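Local coordinates for hypothetical protein TT1466 (Thermus thermophilus, PDB 1IUK) that is of unknown function but probably binds coenzyme A or a related nucleotide through a Rossmann-like fold, at residues V76-P79 with D85-P88; Y35-E38 with R42-P45; A21-D24 with A29-V32. One frame throughout, in Å; residues are numbered along the deposited sequence.

Contact 1: V76-P79 with D85-P88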
ATOM      1  N   VAL A  76       2.731  -1.218   0.050  1.00 11.48           N
ATOM      2  CA  VAL A  76       4.128  -0.953  -0.253  1.00 12.29           C
ATOM      3  C   VAL A  76       4.824  -1.988  -1.124  1.00 11.28           C
ATOM      4  O   VAL A  76       4.943  -3.160  -0.755  1.00 11.92           O
ATOM      5  CB  VAL A  76       4.941  -0.796   1.071  1.00 13.78           C
ATOM      6  CG1 VAL A  76       6.367  -0.341   0.772  1.00 14.22           C
ATOM      7  CG2 VAL A  76       4.248   0.213   1.988  1.00 13.67           C
ATOM      8  N   PHE A  77       5.311  -1.529  -2.270  1.00 14.06           N
ATOM      9  CA  PHE A  77       6.026  -2.392  -3.197  1.00 14.65           C
ATOM     10  C   PHE A  77       7.523  -2.057  -3.233  1.00 16.06           C
ATOM     11  O   PHE A  77       8.293  -2.739  -3.918  1.00 14.79           O
ATOM     12  CB  PHE A  77       5.431  -2.259  -4.606  1.00 16.20           C
ATOM     13  CG  PHE A  77       4.088  -2.936  -4.770  1.00 14.40           C
ATOM     14  CD1 PHE A  77       4.006  -4.270  -5.180  1.00 15.13           C
ATOM     15  CD2 PHE A  77       2.912  -2.242  -4.507  1.00 15.26           C
ATOM     16  CE1 PHE A  77       2.761  -4.900  -5.324  1.00 14.00           C
ATOM     17  CE2 PHE A  77       1.664  -2.864  -4.648  1.00 16.52           C
ATOM     18  CZ  PHE A  77       1.594  -4.197  -5.059  1.00 12.54           C
ATOM     19  N   ARG A  78       7.941  -1.014  -2.509  1.00 15.72           N
ATOM     20  CA  ARG A  78       9.364  -0.634  -2.498  1.00 13.50           C
ATOM     21  C   ARG A  78      10.167  -1.655  -1.696  1.00 12.08           C
ATOM     22  O   ARG A  78       9.706  -2.143  -0.667  1.00 15.37           O
ATOM     23  CB  ARG A  78       9.530   0.777  -1.947  1.00 15.30           C
ATOM     24  CG  ARG A  78       8.619   1.786  -2.645  1.00 19.25           C
ATOM     25  CD  ARG A  78       9.359   2.715  -3.592  1.00 23.74           C
ATOM     26  NE  ARG A  78      10.457   2.059  -4.282  1.00 30.24           N
ATOM     27  CZ  ARG A  78      11.720   2.484  -4.255  1.00 35.11           C
ATOM     28  NH1 ARG A  78      12.056   3.570  -3.569  1.00 37.03           N
ATOM     29  NH2 ARG A  78      12.653   1.818  -4.920  1.00 33.57           N
ATOM     30  N   PRO A  79      11.381  -2.004  -2.172  1.00 13.94           N
ATOM     31  CA  PRO A  79      12.267  -2.985  -1.528  1.00 17.05           C
ATOM     32  C   PRO A  79      12.730  -2.575  -0.157  1.00 15.14           C
ATOM     33  O   PRO A  79      12.738  -1.394   0.147  1.00 17.09           O
ATOM     34  CB  PRO A  79      13.428  -3.144  -2.510  1.00 17.02           C
ATOM     35  CG  PRO A  79      13.399  -1.927  -3.343  1.00 17.84           C
ATOM     36  CD  PRO A  79      11.987  -1.421  -3.381  1.00 14.56           C
ATOM     37  N   ASP A  85      14.372   5.281   4.065  1.00 23.53           N
ATOM     38  CA  ASP A  85      14.354   6.642   3.528  1.00 24.00           C
ATOM     39  C   ASP A  85      12.930   7.135   3.301  1.00 24.87           C
ATOM     40  O   ASP A  85      12.707   8.319   3.038  1.00 24.93           O
ATOM     41  CB  ASP A  85      15.129   6.708   2.211  1.00 28.56           C
ATOM     42  CG  ASP A  85      16.617   6.453   2.399  1.00 35.39           C
ATOM     43  OD1 ASP A  85      17.139   6.732   3.502  1.00 39.22           O
ATOM     44  OD2 ASP A  85      17.268   5.970   1.447  1.00 36.72           O
ATOM     45  N   HIS A  86      11.963   6.223   3.390  1.00 24.47           N
ATOM     46  CA  HIS A  86      10.557   6.585   3.193  1.00 24.15           C
ATOM     47  C   HIS A  86       9.875   6.773   4.556  1.00 20.18           C
ATOM     48  O   HIS A  86       8.822   7.402   4.646  1.00 18.89           O
ATOM     49  CB  HIS A  86       9.797   5.472   2.428  1.00 25.10           C
ATOM     50  CG  HIS A  86      10.013   5.468   0.940  1.00 26.29           C
ATOM     51  ND1 HIS A  86       9.498   6.438   0.106  1.00 26.60           N
ATOM     52  CD2 HIS A  86      10.630   4.570   0.132  1.00 26.12           C
ATOM     53  CE1 HIS A  86       9.788   6.137  -1.149  1.00 28.76           C
ATOM     54  NE2 HIS A  86      10.474   5.008  -1.162  1.00 28.07           N
ATOM     55  N   LEU A  87      10.478   6.216   5.603  1.00 19.42           N
ATOM     56  CA  LEU A  87       9.905   6.283   6.943  1.00 19.17           C
ATOM     57  C   LEU A  87       9.329   7.632   7.336  1.00 17.09           C
ATOM     58  O   LEU A  87       8.219   7.702   7.860  1.00 18.18           O
ATOM     59  CB  LEU A  87      10.921   5.835   7.996  1.00 21.26           C
ATOM     60  CG  LEU A  87      10.460   4.743   8.973  1.00 25.73           C
ATOM     61  CD1 LEU A  87      11.389   4.703  10.172  1.00 22.48           C
ATOM     62  CD2 LEU A  87       9.028   4.982   9.421  1.00 20.39           C
ATOM     63  N   PRO A  88      10.078   8.722   7.122  1.00 18.68           N
ATOM     64  CA  PRO A  88       9.565  10.051   7.481  1.00 18.67           C
ATOM     65  C   PRO A  88       8.226  10.398   6.830  1.00 20.74           C
ATOM     66  O   PRO A  88       7.306  10.866   7.506  1.00 18.12           O
ATOM     67  CB  PRO A  88      10.674  11.000   7.036  1.00 18.17           C
ATOM     68  CG  PRO A  88      11.900  10.163   7.007  1.00 17.30           C
ATOM     69  CD  PRO A  88      11.457   8.787   6.605  1.00 19.40           C
TER
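His-86 meets Arg-78, and this single pair carries the contact. The imidazole of His-86 leaves the backbone with CG anti to the carbonyl carbon (chi1 -79°), which sends the ring toward the 76-79 loop. Its NE2 accepts a hydrogen bond from Arg-78 NH1 at 3.2 Å, with an angle of 153° at the hydrogen. The donor lies in the imidazole plane, at the ring edge, while NE2 is tilted somewhat from the guanidinium plane; the two planes stand nearly perpendicular. Bends at chi2 and chi3 of the arginine bring Arg-78 CD alongside as well, 3.5 Å from His-86 NE2. At the other nitrogen of the ring, ND1 is hydrogen-bonded to Glu-89, so the imidazole is gripped from two positions. The arginine belongs to the loop that leaves strand 73-76 at its C-terminal end, in the parallel sheet of a Rossmann-like fold. With a leucine in place of Arg-78, NE2 of His-86 would probably lose this donor, leaving the ring held through ND1 by Glu-89 and freer to turn about its CB-CG bond. Beyond the histidine, Leu-87, already helical, packs on Phe-109 and Ala-112 of helix 107-115.

Contact 2: Y35-E38 with R42-P45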
ATOM      1  N   TYR A  35      -6.258  -4.971  -9.728  1.00 15.97           N
ATOM      2  CA  TYR A  35      -7.250  -5.847  -9.120  1.00 19.34           C
ATOM      3  C   TYR A  35      -8.029  -5.107  -8.031  1.00 22.58           C
ATOM      4  O   TYR A  35      -9.259  -5.202  -7.946  1.00 21.72           O
ATOM      5  CB  TYR A  35      -6.565  -7.057  -8.494  1.00 20.32           C
ATOM      6  CG  TYR A  35      -7.455  -7.840  -7.549  1.00 25.37           C
ATOM      7  CD1 TYR A  35      -7.486  -7.547  -6.190  1.00 24.10           C
ATOM      8  CD2 TYR A  35      -8.266  -8.879  -8.019  1.00 26.44           C
ATOM      9  CE1 TYR A  35      -8.300  -8.268  -5.319  1.00 28.59           C
ATOM     10  CE2 TYR A  35      -9.086  -9.607  -7.157  1.00 26.30           C
ATOM     11  CZ  TYR A  35      -9.098  -9.299  -5.808  1.00 29.07           C
ATOM     12  OH  TYR A  35      -9.886 -10.024  -4.938  1.00 25.83           O
ATOM     13  N   LEU A  36      -7.290  -4.379  -7.194  1.00 19.96           N
ATOM     14  CA  LEU A  36      -7.870  -3.637  -6.079  1.00 18.37           C
ATOM     15  C   LEU A  36      -8.888  -2.607  -6.527  1.00 18.90           C
ATOM     16  O   LEU A  36      -9.939  -2.463  -5.904  1.00 21.08           O
ATOM     17  CB  LEU A  36      -6.760  -2.945  -5.288  1.00 16.50           C
ATOM     18  CG  LEU A  36      -6.185  -3.604  -4.028  1.00 20.56           C
ATOM     19  CD1 LEU A  36      -6.611  -5.045  -3.868  1.00 22.80           C
ATOM     20  CD2 LEU A  36      -4.677  -3.491  -4.079  1.00 17.21           C
ATOM     21  N   ARG A  37      -8.579  -1.884  -7.597  1.00 17.07           N
ATOM     22  CA  ARG A  37      -9.494  -0.878  -8.114  1.00 19.81           C
ATOM     23  C   ARG A  37     -10.803  -1.543  -8.544  1.00 22.77           C
ATOM     24  O   ARG A  37     -11.882  -0.972  -8.396  1.00 22.36           O
ATOM     25  CB  ARG A  37      -8.864  -0.157  -9.297  1.00 16.99           C
ATOM     26  CG  ARG A  37      -9.682   0.991  -9.843  1.00 22.86           C
ATOM     27  CD  ARG A  37      -9.176   1.365 -11.231  1.00 26.90           C
ATOM     28  NE  ARG A  37      -9.699   2.643 -11.707  1.00 31.52           N
ATOM     29  CZ  ARG A  37      -9.403   3.178 -12.890  1.00 29.07           C
ATOM     30  NH1 ARG A  37      -8.584   2.541 -13.722  1.00 28.16           N
ATOM     31  NH2 ARG A  37      -9.926   4.349 -13.240  1.00 26.60           N
ATOM     32  N   GLU A  38     -10.692  -2.754  -9.078  1.00 26.58           N
ATOM     33  CA  GLU A  38     -11.857  -3.513  -9.518  1.00 27.77           C
ATOM     34  C   GLU A  38     -12.728  -3.855  -8.318  1.00 28.75           C
ATOM     35  O   GLU A  38     -13.960  -3.839  -8.407  1.00 29.79           O
ATOM     36  CB  GLU A  38     -11.412  -4.804 -10.193  1.00 26.63           C
ATOM     37  CG  GLU A  38     -10.661  -4.596 -11.482  1.00 29.05           C
ATOM     38  CD  GLU A  38     -10.364  -5.906 -12.182  1.00 29.34           C
ATOM     39  OE1 GLU A  38     -10.097  -5.885 -13.401  1.00 33.55           O
ATOM     40  OE2 GLU A  38     -10.399  -6.965 -11.517  1.00 32.85           O
ATOM     41  N   ARG A  42     -10.263   2.965  -3.959  1.00 18.27           N
ATOM     42  CA  ARG A  42      -9.745   4.111  -4.677  1.00 16.79           C
ATOM     43  C   ARG A  42      -8.245   3.937  -4.511  1.00 18.86           C
ATOM     44  O   ARG A  42      -7.723   4.041  -3.402  1.00 20.43           O
ATOM     45  CB  ARG A  42     -10.182   5.425  -4.039  1.00 19.99           C
ATOM     46  CG  ARG A  42      -9.459   6.622  -4.644  1.00 28.85           C
ATOM     47  CD  ARG A  42      -9.960   7.945  -4.087  1.00 36.51           C
ATOM     48  NE  ARG A  42      -9.956   8.967  -5.126  1.00 43.94           N
ATOM     49  CZ  ARG A  42     -11.030   9.311  -5.825  1.00 48.11           C
ATOM     50  NH1 ARG A  42     -12.192   8.711  -5.584  1.00 48.36           N
ATOM     51  NH2 ARG A  42     -10.940  10.237  -6.778  1.00 49.80           N
ATOM     52  N   VAL A  43      -7.559   3.627  -5.603  1.00 19.71           N
ATOM     53  CA  VAL A  43      -6.120   3.411  -5.554  1.00 17.77           C
ATOM     54  C   VAL A  43      -5.405   4.682  -5.984  1.00 18.59           C
ATOM     55  O   VAL A  43      -5.692   5.263  -7.039  1.00 17.44           O
ATOM     56  CB  VAL A  43      -5.701   2.222  -6.455  1.00 19.22           C
ATOM     57  CG1 VAL A  43      -6.415   0.960  -6.012  1.00 17.84           C
ATOM     58  CG2 VAL A  43      -6.034   2.517  -7.896  1.00 24.63           C
ATOM     59  N   LEU A  44      -4.479   5.119  -5.134  1.00 18.20           N
ATOM     60  CA  LEU A  44      -3.709   6.330  -5.366  1.00 15.71           C
ATOM     61  C   LEU A  44      -2.259   5.955  -5.617  1.00 15.13           C
ATOM     62  O   LEU A  44      -1.541   5.558  -4.695  1.00 14.50           O
ATOM     63  CB  LEU A  44      -3.819   7.244  -4.147  1.00 18.67           C
ATOM     64  CG  LEU A  44      -5.252   7.521  -3.690  1.00 16.81           C
ATOM     65  CD1 LEU A  44      -5.242   8.296  -2.373  1.00 20.55           C
ATOM     66  CD2 LEU A  44      -5.987   8.291  -4.780  1.00 19.31           C
ATOM     67  N   PRO A  45      -1.811   6.055  -6.880  1.00 17.13           N
ATOM     68  CA  PRO A  45      -0.425   5.709  -7.216  1.00 15.09           C
ATOM     69  C   PRO A  45       0.627   6.726  -6.740  1.00 12.40           C
ATOM     70  O   PRO A  45       0.487   7.932  -6.957  1.00 10.81           O
ATOM     71  CB  PRO A  45      -0.458   5.585  -8.741  1.00 17.09           C
ATOM     72  CG  PRO A  45      -1.509   6.598  -9.154  1.00 16.60           C
ATOM     73  CD  PRO A  45      -2.574   6.484  -8.072  1.00 17.29           C
TER
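Val-43 is the strand residue that meets the helix here, packing against Leu-36 and Arg-37 in the last turn of helix 28-38. The two segments are the second half of a beta-alpha-beta unit: strand 15-19 leads into helix 28-38, and after a short turn the chain comes back as strand 42-46, an outermost strand of the parallel Rossmann-like sheet. From CB, which points at the helix, the valine splits into two methyls. CG1 stands anti to the carbonyl carbon (chi1 -59°) and reaches the helix surface where Leu-36 passes into Arg-37. It lies 4.0 Å from Leu-36 CB and 3.9 Å from Arg-37 N, so this methyl rests on a side-chain root and on the backbone together; both are van der Waals contacts. The second methyl, CG2, sits between the backbone N and the carbonyl carbon and turns to the arginine instead, touching only the first carbon of that side chain. Past CB the arginine runs extended from CG to NE, with CG anti to N (chi1 -175°), and the guanidinium leaves the contact behind. The helix thus contributes the bases of its side chains rather than their ends. Around this junction Val-43 also touches Phe-56, and Leu-36 touches Leu-126 of helix 126-134. Tyr-35 reaches the same helix, its OH hydrogen-bonded to His-130 ND1. Leu-36 branches within the helix toward that tyrosine: its CD1 lies in the plane of the Tyr-35 ring, at the ring edge, 3.5 Å from Tyr-35 CD1. On the arginine flank the touch is Arg-37 CB against Val-43 CG2, at 4.1 Å.

Contact 3: A21-D24 with A29-V32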
ATOM      1  N   ALA A  21       4.155   2.316  -7.182  1.00 13.60           N
ATOM      2  CA  ALA A  21       3.211   2.026  -8.271  1.00 13.22           C
ATOM      3  C   ALA A  21       3.950   2.000  -9.596  1.00 16.71           C
ATOM      4  O   ALA A  21       4.758   2.887  -9.866  1.00 14.49           O
ATOM      5  CB  ALA A  21       2.133   3.089  -8.317  1.00 12.29           C
ATOM      6  N   HIS A  22       3.655   1.005 -10.434  1.00 16.92           N
ATOM      7  CA  HIS A  22       4.348   0.868 -11.713  1.00 16.97           C
ATOM      8  C   HIS A  22       3.440   0.941 -12.938  1.00 18.76           C
ATOM      9  O   HIS A  22       2.272   0.576 -12.879  1.00 18.40           O
ATOM     10  CB  HIS A  22       5.131  -0.442 -11.736  1.00 13.34           C
ATOM     11  CG  HIS A  22       6.313  -0.413 -12.652  1.00 19.52           C
ATOM     12  ND1 HIS A  22       7.612  -0.398 -12.193  1.00 21.05           N
ATOM     13  CD2 HIS A  22       6.391  -0.358 -14.002  1.00 15.28           C
ATOM     14  CE1 HIS A  22       8.441  -0.333 -13.219  1.00 16.87           C
ATOM     15  NE2 HIS A  22       7.724  -0.308 -14.329  1.00 22.17           N
ATOM     16  N   LYS A  23       3.997   1.418 -14.046  1.00 21.28           N
ATOM     17  CA  LYS A  23       3.267   1.554 -15.302  1.00 22.15           C
ATOM     18  C   LYS A  23       3.269   0.245 -16.111  1.00 22.93           C
ATOM     19  O   LYS A  23       2.306  -0.060 -16.819  1.00 23.50           O
ATOM     20  CB  LYS A  23       3.899   2.673 -16.137  1.00 25.62           C
ATOM     21  CG  LYS A  23       2.905   3.555 -16.853  1.00 32.41           C
ATOM     22  CD  LYS A  23       2.214   2.791 -17.969  1.00 40.48           C
ATOM     23  CE  LYS A  23       0.785   2.396 -17.585  1.00 43.62           C
ATOM     24  NZ  LYS A  23       0.435   1.006 -18.016  1.00 41.55           N
ATOM     25  N   ASP A  24       4.349  -0.523 -16.018  1.00 20.67           N
ATOM     26  CA  ASP A  24       4.450  -1.785 -16.757  1.00 21.74           C
ATOM     27  C   ASP A  24       3.399  -2.773 -16.260  1.00 20.16           C
ATOM     28  O   ASP A  24       3.384  -3.141 -15.089  1.00 18.87           O
ATOM     29  CB  ASP A  24       5.864  -2.377 -16.606  1.00 23.81           C
ATOM     30  CG  ASP A  24       6.054  -3.675 -17.388  1.00 30.96           C
ATOM     31  OD1 ASP A  24       7.201  -4.178 -17.446  1.00 31.93           O
ATOM     32  OD2 ASP A  24       5.060  -4.199 -17.941  1.00 34.10           O
ATOM     33  N   ALA A  29       3.320  -4.418  -8.937  1.00 21.13           N
ATOM     34  CA  ALA A  29       3.062  -3.039  -8.535  1.00 18.56           C
ATOM     35  C   ALA A  29       2.100  -2.383  -9.512  1.00 19.67           C
ATOM     36  O   ALA A  29       1.744  -1.213  -9.364  1.00 15.79           O
ATOM     37  CB  ALA A  29       4.373  -2.247  -8.471  1.00 19.13           C
ATOM     38  N   HIS A  30       1.701  -3.121 -10.544  1.00 18.10           N
ATOM     39  CA  HIS A  30       0.739  -2.570 -11.474  1.00 16.09           C
ATOM     40  C   HIS A  30      -0.510  -3.429 -11.457  1.00 17.29           C
ATOM     41  O   HIS A  30      -1.618  -2.916 -11.289  1.00 18.46           O
ATOM     42  CB  HIS A  30       1.271  -2.515 -12.902  1.00 15.56           C
ATOM     43  CG  HIS A  30       0.313  -1.871 -13.849  1.00 15.35           C
ATOM     44  ND1 HIS A  30       0.400  -0.544 -14.206  1.00 18.59           N
ATOM     45  CD2 HIS A  30      -0.815  -2.342 -14.431  1.00 18.61           C
ATOM     46  CE1 HIS A  30      -0.632  -0.223 -14.965  1.00 22.88           C
ATOM     47  NE2 HIS A  30      -1.385  -1.296 -15.116  1.00 20.04           N
ATOM     48  N   TYR A  31      -0.342  -4.739 -11.600  1.00 18.31           N
ATOM     49  CA  TYR A  31      -1.516  -5.602 -11.634  1.00 18.62           C
ATOM     50  C   TYR A  31      -2.231  -5.824 -10.303  1.00 19.31           C
ATOM     51  O   TYR A  31      -3.437  -6.075 -10.303  1.00 19.80           O
ATOM     52  CB  TYR A  31      -1.200  -6.936 -12.344  1.00 16.70           C
ATOM     53  CG  TYR A  31      -0.279  -7.906 -11.651  1.00 14.21           C
ATOM     54  CD1 TYR A  31      -0.706  -8.640 -10.546  1.00 10.16           C
ATOM     55  CD2 TYR A  31       1.008  -8.151 -12.151  1.00 13.00           C
ATOM     56  CE1 TYR A  31       0.120  -9.596  -9.953  1.00 14.60           C
ATOM     57  CE2 TYR A  31       1.841  -9.104 -11.566  1.00 15.15           C
ATOM     58  CZ  TYR A  31       1.393  -9.822 -10.468  1.00 16.00           C
ATOM     59  OH  TYR A  31       2.215 -10.752  -9.871  1.00 19.57           O
ATOM     60  N   VAL A  32      -1.528  -5.713  -9.173  1.00 17.15           N
ATOM     61  CA  VAL A  32      -2.203  -5.883  -7.880  1.00 16.17           C
ATOM     62  C   VAL A  32      -3.110  -4.655  -7.692  1.00 18.33           C
ATOM     63  O   VAL A  32      -4.295  -4.778  -7.346  1.00 21.74           O
ATOM     64  CB  VAL A  32      -1.194  -6.034  -6.720  1.00 14.33           C
ATOM     65  CG1 VAL A  32      -1.898  -5.865  -5.385  1.00 10.82           C
ATOM     66  CG2 VAL A  32      -0.533  -7.404  -6.788  1.00 11.67           C
TER
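His-22 and the start of helix 28-38 are tied by two hydrogen bonds that use the backbone N and O of one residue, His-22. His-22 N gives its hydrogen to Ala-29 O at 3.1 Å, almost straight at the hydrogen (168°), although the donor stands well above the carbonyl plane. His-22 O accepts from the side chain of His-30: ND1 approaches at 2.6 Å, with the oxygen close to the imidazole plane. His-30 can do this because its CG lies anti to the backbone N (chi1 -177°), which carries the ring to the loop so that its ND1 edge meets the His-22 carbonyl. The bond fixes ND1 as the protonated nitrogen on this side of the ring.

Carbonyl oxygens crowd round that bond. Lys-23 O lies near the same ND1 but at too poor an angle to bond, and Asp-24 O comes within 3.1 Å of His-30 CB, so the root of the imidazole is wrapped by loop carbonyls. Lys-23 runs alongside His-30, pointing the same way, with its NZ 3.5 Å from His-30 CE1; a positive amine there would tend to disfavour added charge on the ring.

The apolar part is small: His-22 CB meets Ala-29 CB at 3.8 Å. Further along the loop, Asp-24 OD2 takes the N-H of Ser-26, as in an Asx turn, while OD1 forms a salt bridge with Arg-27.

As in other Rossmann-like proteins, a loop placed here, between the first strand and its helix, probably borders the nucleotide site. It follows strand 15-19 at the C-terminal ends of the parallel strands; Phe-56 meets the His-30 ring, Leu-55 of strand 54-55 touches Ala-21 and Lys-23, and Met-127 of helix 126-134 packs on Tyr-31 and Val-32.

Overall arrangement
Contacts 2 and 3 share helix 28-38, contact 3 at its beginning and contact 2 at its end; their centres are 10 Å apart. They also touch where Pro-45 CB of strand 42-46 packs 3.6 Å from Ala-21 CB in the loop after strand 15-19. Contact 1 lies 16 Å from contact 3, centre to centre, yet Phe-77 bridges them: its CE1 is 3.7 Å from Ala-29 N and its CZ equally close to Val-32 CB. Contacts 1 and 2, with centres 19 Å apart, lie on opposite sides of the chain's centre and do not touch. Segments 21-24 and 76-79 both lie at the C-terminal ends of parallel strands, the side on which Rossmann-like folds usually bind their nucleotide, so a CoA site there is plausible.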